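Local coordinates for protein interferon gamma receptor 1 (Gallus gallus, PDB 4EQ3) that probably binds the cytokine interferon gamma at the cell surface through its extracellular part, two tandem fibronectin type III-like domains, at residues 17-28 with 98-109. Numbering follows the deposited sequence.
Sequences TSVKSKNFRTVL and TDEFVLQKHGKI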
ATOM      1  N   THR A  17      -3.022  -1.347 -19.837  1.00 25.91           N
ATOM      2  CA  THR A  17      -2.285  -0.613 -18.821  1.00 24.12           C
ATOM      3  C   THR A  17      -2.981  -0.757 -17.487  1.00 24.22           C
ATOM      4  O   THR A  17      -4.212  -0.759 -17.414  1.00 23.84           O
ATOM      5  CB  THR A  17      -2.138   0.882 -19.171  1.00 28.34           C
ATOM      6  OG1 THR A  17      -3.425   1.527 -19.130  1.00 26.19           O
ATOM      7  CG2 THR A  17      -1.521   1.033 -20.546  1.00 28.36           C
ATOM      8  N   SER A  18      -2.191  -0.902 -16.431  1.00 24.25           N
ATOM      9  CA  SER A  18      -2.744  -1.008 -15.094  1.00 24.23           C
ATOM     10  C   SER A  18      -1.754  -0.518 -14.047  1.00 25.44           C
ATOM     11  O   SER A  18      -0.607  -0.983 -13.982  1.00 24.44           O
ATOM     12  CB  SER A  18      -3.138  -2.454 -14.797  1.00 25.99           C
ATOM     13  OG  SER A  18      -3.625  -2.564 -13.472  1.00 27.97           O
ATOM     14  N   VAL A  19      -2.198   0.423 -13.223  1.00 22.24           N
ATOM     15  CA  VAL A  19      -1.376   0.883 -12.119  1.00 23.56           C
ATOM     16  C   VAL A  19      -1.884   0.188 -10.863  1.00 25.95           C
ATOM     17  O   VAL A  19      -3.058   0.307 -10.510  1.00 23.52           O
ATOM     18  CB  VAL A  19      -1.435   2.414 -11.919  1.00 24.59           C
ATOM     19  CG1 VAL A  19      -0.557   2.813 -10.744  1.00 23.63           C
ATOM     20  CG2 VAL A  19      -1.003   3.156 -13.186  1.00 21.61           C
ATOM     21  N   LYS A  20      -1.010  -0.584 -10.225  1.00 25.04           N
ATOM     22  CA  LYS A  20      -1.350  -1.287  -8.992  1.00 22.16           C
ATOM     23  C   LYS A  20      -0.524  -0.722  -7.853  1.00 20.85           C
ATOM     24  O   LYS A  20       0.701  -0.755  -7.898  1.00 23.62           O
ATOM     25  CB  LYS A  20      -1.049  -2.773  -9.144  1.00 24.47           C
ATOM     26  CG  LYS A  20      -1.768  -3.406 -10.302  1.00 30.38           C
ATOM     27  CD  LYS A  20      -3.263  -3.442 -10.064  1.00 34.27           C
ATOM     28  CE  LYS A  20      -3.616  -4.462  -8.999  1.00 39.90           C
ATOM     29  NZ  LYS A  20      -5.018  -4.931  -9.160  1.00 46.62           N
ATOM     30  N   SER A  21      -1.191  -0.220  -6.825  1.00 22.77           N
ATOM     31  CA  SER A  21      -0.508   0.398  -5.703  1.00 23.14           C
ATOM     32  C   SER A  21      -0.975  -0.229  -4.406  1.00 23.83           C
ATOM     33  O   SER A  21      -2.164  -0.203  -4.092  1.00 23.86           O
ATOM     34  CB  SER A  21      -0.791   1.901  -5.673  1.00 22.42           C
ATOM     35  OG  SER A  21      -0.159   2.510  -4.568  1.00 22.44           O
ATOM     36  N   LYS A  22      -0.068  -0.849  -3.685  1.00 22.49           N
ATOM     37  CA  LYS A  22      -0.337  -1.433  -2.382  1.00 22.94           C
ATOM     38  C   LYS A  22       0.782  -1.238  -1.389  1.00 22.36           C
ATOM     39  O   LYS A  22       1.893  -1.572  -1.696  1.00 22.29           O
ATOM     40  CB  LYS A  22      -0.675  -2.914  -2.524  1.00 24.29           C
ATOM     41  CG  LYS A  22      -1.043  -3.680  -1.276  1.00 25.43           C
ATOM     42  CD  LYS A  22      -2.320  -4.330  -1.446  1.00 30.35           C
ATOM     43  CE  LYS A  22      -2.267  -5.844  -1.360  1.00 33.63           C
ATOM     44  NZ  LYS A  22      -3.260  -6.507  -2.226  1.00 33.50           N
ATOM     45  N   ASN A  23       0.453  -0.709  -0.210  1.00 18.50           N
ATOM     46  CA  ASN A  23       1.445  -0.482   0.832  1.00 20.75           C
ATOM     47  C   ASN A  23       2.543   0.444   0.342  1.00 22.19           C
ATOM     48  O   ASN A  23       3.700   0.323   0.746  1.00 19.55           O
ATOM     49  CB  ASN A  23       2.035  -1.802   1.304  1.00 22.39           C
ATOM     50  CG  ASN A  23       1.032  -2.652   2.047  1.00 22.73           C
ATOM     51  OD1 ASN A  23       1.177  -3.879   2.135  1.00 22.80           O
ATOM     52  ND2 ASN A  23       0.007  -2.013   2.587  1.00 19.32           N
ATOM     53  N   PHE A  24       2.163   1.368  -0.537  1.00 18.23           N
ATOM     54  CA  PHE A  24       3.070   2.398  -1.031  1.00 19.57           C
ATOM     55  C   PHE A  24       4.088   1.876  -2.031  1.00 19.77           C
ATOM     56  O   PHE A  24       5.003   2.594  -2.423  1.00 19.87           O
ATOM     57  CB  PHE A  24       3.747   3.116   0.136  1.00 22.20           C
ATOM     58  CG  PHE A  24       2.777   3.829   1.030  1.00 25.76           C
ATOM     59  CD1 PHE A  24       2.238   5.050   0.650  1.00 21.48           C
ATOM     60  CD2 PHE A  24       2.382   3.272   2.235  1.00 23.91           C
ATOM     61  CE1 PHE A  24       1.333   5.712   1.474  1.00 24.45           C
ATOM     62  CE2 PHE A  24       1.477   3.923   3.057  1.00 19.95           C
ATOM     63  CZ  PHE A  24       0.954   5.144   2.679  1.00 26.10           C
ATOM     64  N   ARG A  25       3.923   0.620  -2.434  1.00 21.19           N
ATOM     65  CA  ARG A  25       4.628   0.102  -3.597  1.00 22.23           C
ATOM     66  C   ARG A  25       3.704   0.259  -4.798  1.00 21.37           C
ATOM     67  O   ARG A  25       2.652  -0.377  -4.878  1.00 17.01           O
ATOM     68  CB  ARG A  25       5.025  -1.368  -3.403  1.00 22.68           C
ATOM     69  CG  ARG A  25       5.870  -1.954  -4.537  1.00 23.55           C
ATOM     70  CD  ARG A  25       7.318  -1.415  -4.562  1.00 22.97           C
ATOM     71  NE  ARG A  25       8.149  -1.927  -3.471  1.00 24.38           N
ATOM     72  CZ  ARG A  25       9.482  -1.863  -3.442  1.00 26.95           C
ATOM     73  NH1 ARG A  25      10.153  -2.355  -2.409  1.00 26.21           N
ATOM     74  NH2 ARG A  25      10.151  -1.314  -4.448  1.00 26.49           N
ATOM     75  N   THR A  26       4.088   1.124  -5.726  1.00 18.47           N
ATOM     76  CA  THR A  26       3.266   1.355  -6.898  1.00 19.77           C
ATOM     77  C   THR A  26       3.943   0.843  -8.151  1.00 18.20           C
ATOM     78  O   THR A  26       5.075   1.224  -8.460  1.00 19.74           O
ATOM     79  CB  THR A  26       2.946   2.847  -7.078  1.00 18.72           C
ATOM     80  OG1 THR A  26       2.343   3.344  -5.883  1.00 20.25           O
ATOM     81  CG2 THR A  26       2.001   3.047  -8.244  1.00 18.61           C
ATOM     82  N   VAL A  27       3.235   0.002  -8.888  1.00 17.32           N
ATOM     83  CA  VAL A  27       3.793  -0.562 -10.105  1.00 19.36           C
ATOM     84  C   VAL A  27       2.831  -0.463 -11.276  1.00 19.49           C
ATOM     85  O   VAL A  27       1.624  -0.695 -11.140  1.00 18.90           O
ATOM     86  CB  VAL A  27       4.246  -2.027  -9.910  1.00 19.68           C
ATOM     87  CG1 VAL A  27       5.112  -2.457 -11.078  1.00 21.23           C
ATOM     88  CG2 VAL A  27       5.018  -2.172  -8.618  1.00 17.53           C
ATOM     89  N   LEU A  28       3.384  -0.097 -12.427  1.00 19.49           N
ATOM     90  CA  LEU A  28       2.626   0.042 -13.657  1.00 19.97           C
ATOM     91  C   LEU A  28       2.843  -1.195 -14.503  1.00 21.51           C
ATOM     92  O   LEU A  28       3.973  -1.628 -14.687  1.00 24.44           O
ATOM     93  CB  LEU A  28       3.102   1.272 -14.436  1.00 20.57           C
ATOM     94  CG  LEU A  28       2.604   1.401 -15.877  1.00 22.74           C
ATOM     95  CD1 LEU A  28       1.109   1.733 -15.928  1.00 19.46           C
ATOM     96  CD2 LEU A  28       3.404   2.471 -16.616  1.00 24.35           C
ATOM     97  N   THR A  98      -2.438   6.107 -19.029  1.00 20.71           N
ATOM     98  CA  THR A  98      -3.206   5.406 -18.001  1.00 20.03           C
ATOM     99  C   THR A  98      -4.392   6.254 -17.532  1.00 24.94           C
ATOM    100  O   THR A  98      -4.477   7.457 -17.837  1.00 22.94           O
ATOM    101  CB  THR A  98      -2.349   5.076 -16.761  1.00 18.67           C
ATOM    102  OG1 THR A  98      -1.876   6.289 -16.158  1.00 19.89           O
ATOM    103  CG2 THR A  98      -1.159   4.188 -17.122  1.00 19.34           C
ATOM    104  N   ASP A  99      -5.302   5.627 -16.790  1.00 23.78           N
ATOM    105  CA  ASP A  99      -6.299   6.363 -16.026  1.00 23.99           C
ATOM    106  C   ASP A  99      -5.586   7.320 -15.081  1.00 23.13           C
ATOM    107  O   ASP A  99      -4.415   7.118 -14.733  1.00 19.91           O
ATOM    108  CB  ASP A  99      -7.165   5.420 -15.186  1.00 26.93           C
ATOM    109  CG  ASP A  99      -8.029   4.492 -16.029  1.00 33.18           C
ATOM    110  OD1 ASP A  99      -8.318   4.821 -17.205  1.00 29.53           O
ATOM    111  OD2 ASP A  99      -8.430   3.430 -15.499  1.00 31.23           O
ATOM    112  N   GLU A 100      -6.296   8.364 -14.665  1.00 24.83           N
ATOM    113  CA  GLU A 100      -5.804   9.255 -13.628  1.00 24.33           C
ATOM    114  C   GLU A 100      -5.480   8.444 -12.380  1.00 22.37           C
ATOM    115  O   GLU A 100      -6.226   7.539 -12.008  1.00 21.41           O
ATOM    116  CB  GLU A 100      -6.866  10.299 -13.289  1.00 25.92           C
ATOM    117  CG  GLU A 100      -6.531  11.169 -12.092  1.00 24.65           C
ATOM    118  CD  GLU A 100      -7.555  12.287 -11.899  1.00 30.07           C
ATOM    119  OE1 GLU A 100      -8.567  12.299 -12.627  1.00 31.36           O
ATOM    120  OE2 GLU A 100      -7.344  13.147 -11.026  1.00 31.90           O
ATOM    121  N   PHE A 101      -4.377   8.780 -11.725  1.00 20.12           N
ATOM    122  CA  PHE A 101      -3.987   8.057 -10.523  1.00 21.98           C
ATOM    123  C   PHE A 101      -3.804   9.004  -9.353  1.00 20.44           C
ATOM    124  O   PHE A 101      -3.057   9.981  -9.437  1.00 20.62           O
ATOM    125  CB  PHE A 101      -2.716   7.228 -10.744  1.00 18.54           C
ATOM    126  CG  PHE A 101      -2.194   6.573  -9.482  1.00 21.11           C
ATOM    127  CD1 PHE A 101      -2.664   5.327  -9.081  1.00 19.42           C
ATOM    128  CD2 PHE A 101      -1.246   7.206  -8.698  1.00 19.51           C
ATOM    129  CE1 PHE A 101      -2.183   4.722  -7.916  1.00 21.17           C
ATOM    130  CE2 PHE A 101      -0.759   6.609  -7.537  1.00 22.22           C
ATOM    131  CZ  PHE A 101      -1.230   5.371  -7.143  1.00 19.01           C
ATOM    132  N   VAL A 102      -4.498   8.691  -8.265  1.00 18.17           N
ATOM    133  CA  VAL A 102      -4.381   9.421  -7.019  1.00 19.39           C
ATOM    134  C   VAL A 102      -4.144   8.429  -5.890  1.00 20.10           C
ATOM    135  O   VAL A 102      -4.990   7.580  -5.621  1.00 20.08           O
ATOM    136  CB  VAL A 102      -5.663  10.202  -6.726  1.00 20.88           C
ATOM    137  CG1 VAL A 102      -5.487  11.016  -5.474  1.00 22.09           C
ATOM    138  CG2 VAL A 102      -6.013  11.093  -7.913  1.00 20.70           C
ATOM    139  N   LEU A 103      -2.991   8.532  -5.240  1.00 18.52           N
ATOM    140  CA  LEU A 103      -2.600   7.553  -4.227  1.00 21.88           C
ATOM    141  C   LEU A 103      -3.640   7.390  -3.123  1.00 21.95           C
ATOM    142  O   LEU A 103      -3.955   6.274  -2.732  1.00 23.20           O
ATOM    143  CB  LEU A 103      -1.229   7.890  -3.633  1.00 20.86           C
ATOM    144  CG  LEU A 103      -0.652   6.854  -2.658  1.00 25.83           C
ATOM    145  CD1 LEU A 103      -0.432   5.512  -3.346  1.00 25.33           C
ATOM    146  CD2 LEU A 103       0.648   7.368  -2.056  1.00 25.08           C
ATOM    147  N   GLN A 104      -4.184   8.503  -2.639  1.00 24.10           N
ATOM    148  CA  GLN A 104      -5.192   8.477  -1.582  1.00 25.71           C
ATOM    149  C   GLN A 104      -6.450   7.721  -1.998  1.00 27.12           C
ATOM    150  O   GLN A 104      -7.132   7.116  -1.165  1.00 24.75           O
ATOM    151  CB  GLN A 104      -5.570   9.912  -1.171  1.00 26.96           C
ATOM    152  CG  GLN A 104      -6.719  10.012  -0.173  1.00 25.95           C
ATOM    153  CD  GLN A 104      -8.077  10.078  -0.842  1.00 27.30           C
ATOM    154  OE1 GLN A 104      -8.263  10.802  -1.819  1.00 27.97           O
ATOM    155  NE2 GLN A 104      -9.032   9.328  -0.317  1.00 28.00           N
ATOM    156  N   LYS A 105      -6.766   7.774  -3.287  1.00 26.01           N
ATOM    157  CA  LYS A 105      -7.977   7.148  -3.798  1.00 26.59           C
ATOM    158  C   LYS A 105      -7.697   5.729  -4.245  1.00 25.75           C
ATOM    159  O   LYS A 105      -8.466   4.818  -3.964  1.00 26.93           O
ATOM    160  CB  LYS A 105      -8.536   7.935  -4.985  1.00 24.41           C
ATOM    161  CG  LYS A 105      -9.008   9.337  -4.640  1.00 28.76           C
ATOM    162  CD  LYS A 105      -9.370  10.113  -5.904  1.00 30.11           C
ATOM    163  CE  LYS A 105     -10.417   9.386  -6.748  1.00 36.10           C
ATOM    164  NZ  LYS A 105     -10.722  10.128  -8.015  1.00 39.45           N
ATOM    165  N   HIS A 106      -6.596   5.548  -4.956  1.00 25.89           N
ATOM    166  CA  HIS A 106      -6.350   4.281  -5.620  1.00 28.63           C
ATOM    167  C   HIS A 106      -5.377   3.363  -4.899  1.00 27.84           C
ATOM    168  O   HIS A 106      -5.343   2.167  -5.164  1.00 27.89           O
ATOM    169  CB  HIS A 106      -5.885   4.539  -7.054  1.00 27.89           C
ATOM    170  CG  HIS A 106      -6.820   5.410  -7.831  1.00 27.31           C
ATOM    171  ND1 HIS A 106      -8.157   5.111  -7.982  1.00 31.09           N
ATOM    172  CD2 HIS A 106      -6.616   6.569  -8.501  1.00 26.07           C
ATOM    173  CE1 HIS A 106      -8.736   6.050  -8.710  1.00 30.45           C
ATOM    174  NE2 HIS A 106      -7.822   6.946  -9.038  1.00 29.47           N
ATOM    175  N   GLY A 107      -4.576   3.916  -3.999  1.00 26.03           N
ATOM    176  CA  GLY A 107      -3.605   3.111  -3.285  1.00 25.35           C
ATOM    177  C   GLY A 107      -4.257   2.233  -2.230  1.00 26.19           C
ATOM    178  O   GLY A 107      -5.063   2.715  -1.443  1.00 30.22           O
ATOM    179  N   LYS A 108      -3.911   0.948  -2.199  1.00 23.09           N
ATOM    180  CA  LYS A 108      -4.513   0.057  -1.215  1.00 21.46           C
ATOM    181  C   LYS A 108      -3.573  -0.114  -0.044  1.00 22.27           C
ATOM    182  O   LYS A 108      -2.355  -0.089  -0.212  1.00 23.99           O
ATOM    183  CB  LYS A 108      -4.826  -1.316  -1.820  1.00 25.09           C
ATOM    184  CG  LYS A 108      -6.020  -1.356  -2.766  1.00 30.05           C
ATOM    185  CD  LYS A 108      -6.500  -2.791  -2.975  1.00 32.03           C
ATOM    186  CE  LYS A 108      -7.076  -2.984  -4.374  1.00 38.88           C
ATOM    187  NZ  LYS A 108      -7.537  -4.392  -4.606  1.00 42.41           N
ATOM    188  N   ILE A 109      -4.137  -0.301   1.140  1.00 16.78           N
ATOM    189  CA  ILE A 109      -3.349  -0.672   2.304  1.00 21.01           C
ATOM    190  C   ILE A 109      -3.739  -2.086   2.743  1.00 20.75           C
ATOM    191  O   ILE A 109      -4.875  -2.332   3.171  1.00 19.01           O
ATOM    192  CB  ILE A 109      -3.532   0.337   3.451  1.00 21.10           C
ATOM    193  CG1 ILE A 109      -3.036   1.722   3.022  1.00 17.85           C
ATOM    194  CG2 ILE A 109      -2.794  -0.125   4.709  1.00 20.11           C
ATOM    195  CD1 ILE A 109      -1.556   1.776   2.737  1.00 18.06           C
TER
HETATM  196  O   HOH W   1      -4.897   2.728 -16.798  1.00 36.85           O
HETATM  197  O   HOH W   2      -4.031   0.323  -6.785  1.00 36.85           O
HETATM  198  O   HOH W   3      -0.362   1.967  -1.778  1.00 36.85           O
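Lys-22 and Lys-108 form a single backbone bridge, CA atoms 4.6 Å apart, where the interdomain linker of this class II cytokine receptor ectodomain runs past the first beta-hairpin of the N-terminal fibronectin type III-like domain. Lys-108 N donates to Ser-21 O at 2.8 Å, from above the carbonyl plane, and Asn-23 N donates to Lys-108 O nearly head-on (C=O...N 164°). The hairpin, strands 17-22 and 25-31, closes with a type I' turn from Lys-22 to Arg-25. Away from the bridge, side chains of the hairpin pack against the segment that follows strand 91-97. Thr-98 CG2 packs against Leu-28 CD1 at 3.5 Å and also meets Thr-17 CB. Further along, the Phe-101 ring stands with its edge to Ser-21 CB, while Val-19 CG1 approaches obliquely, 3.7 Å from Phe-101 CD1. At the domain junction the Phe-24 ring, on the hairpin turn, takes Leu-103 CD2 of the short helix 103-106 at its edge, and its CE2 lies 3.7 Å from Ile-109 CD1, past the helix; it also makes edge-to-face contacts with Phe-132 and Phe-196 beyond the linker. With OG anti to the backbone N (chi1 179°), the Ser-21 hydroxyl sits beside Leu-103 CD1, 3.3 Å away. The OG of this buried serine is hydrogen-bonded to Thr-26 OG1 at 2.9 Å and to a water 2.8 Å from OG; the same water accepts a hydrogen bond from Phe-24 N.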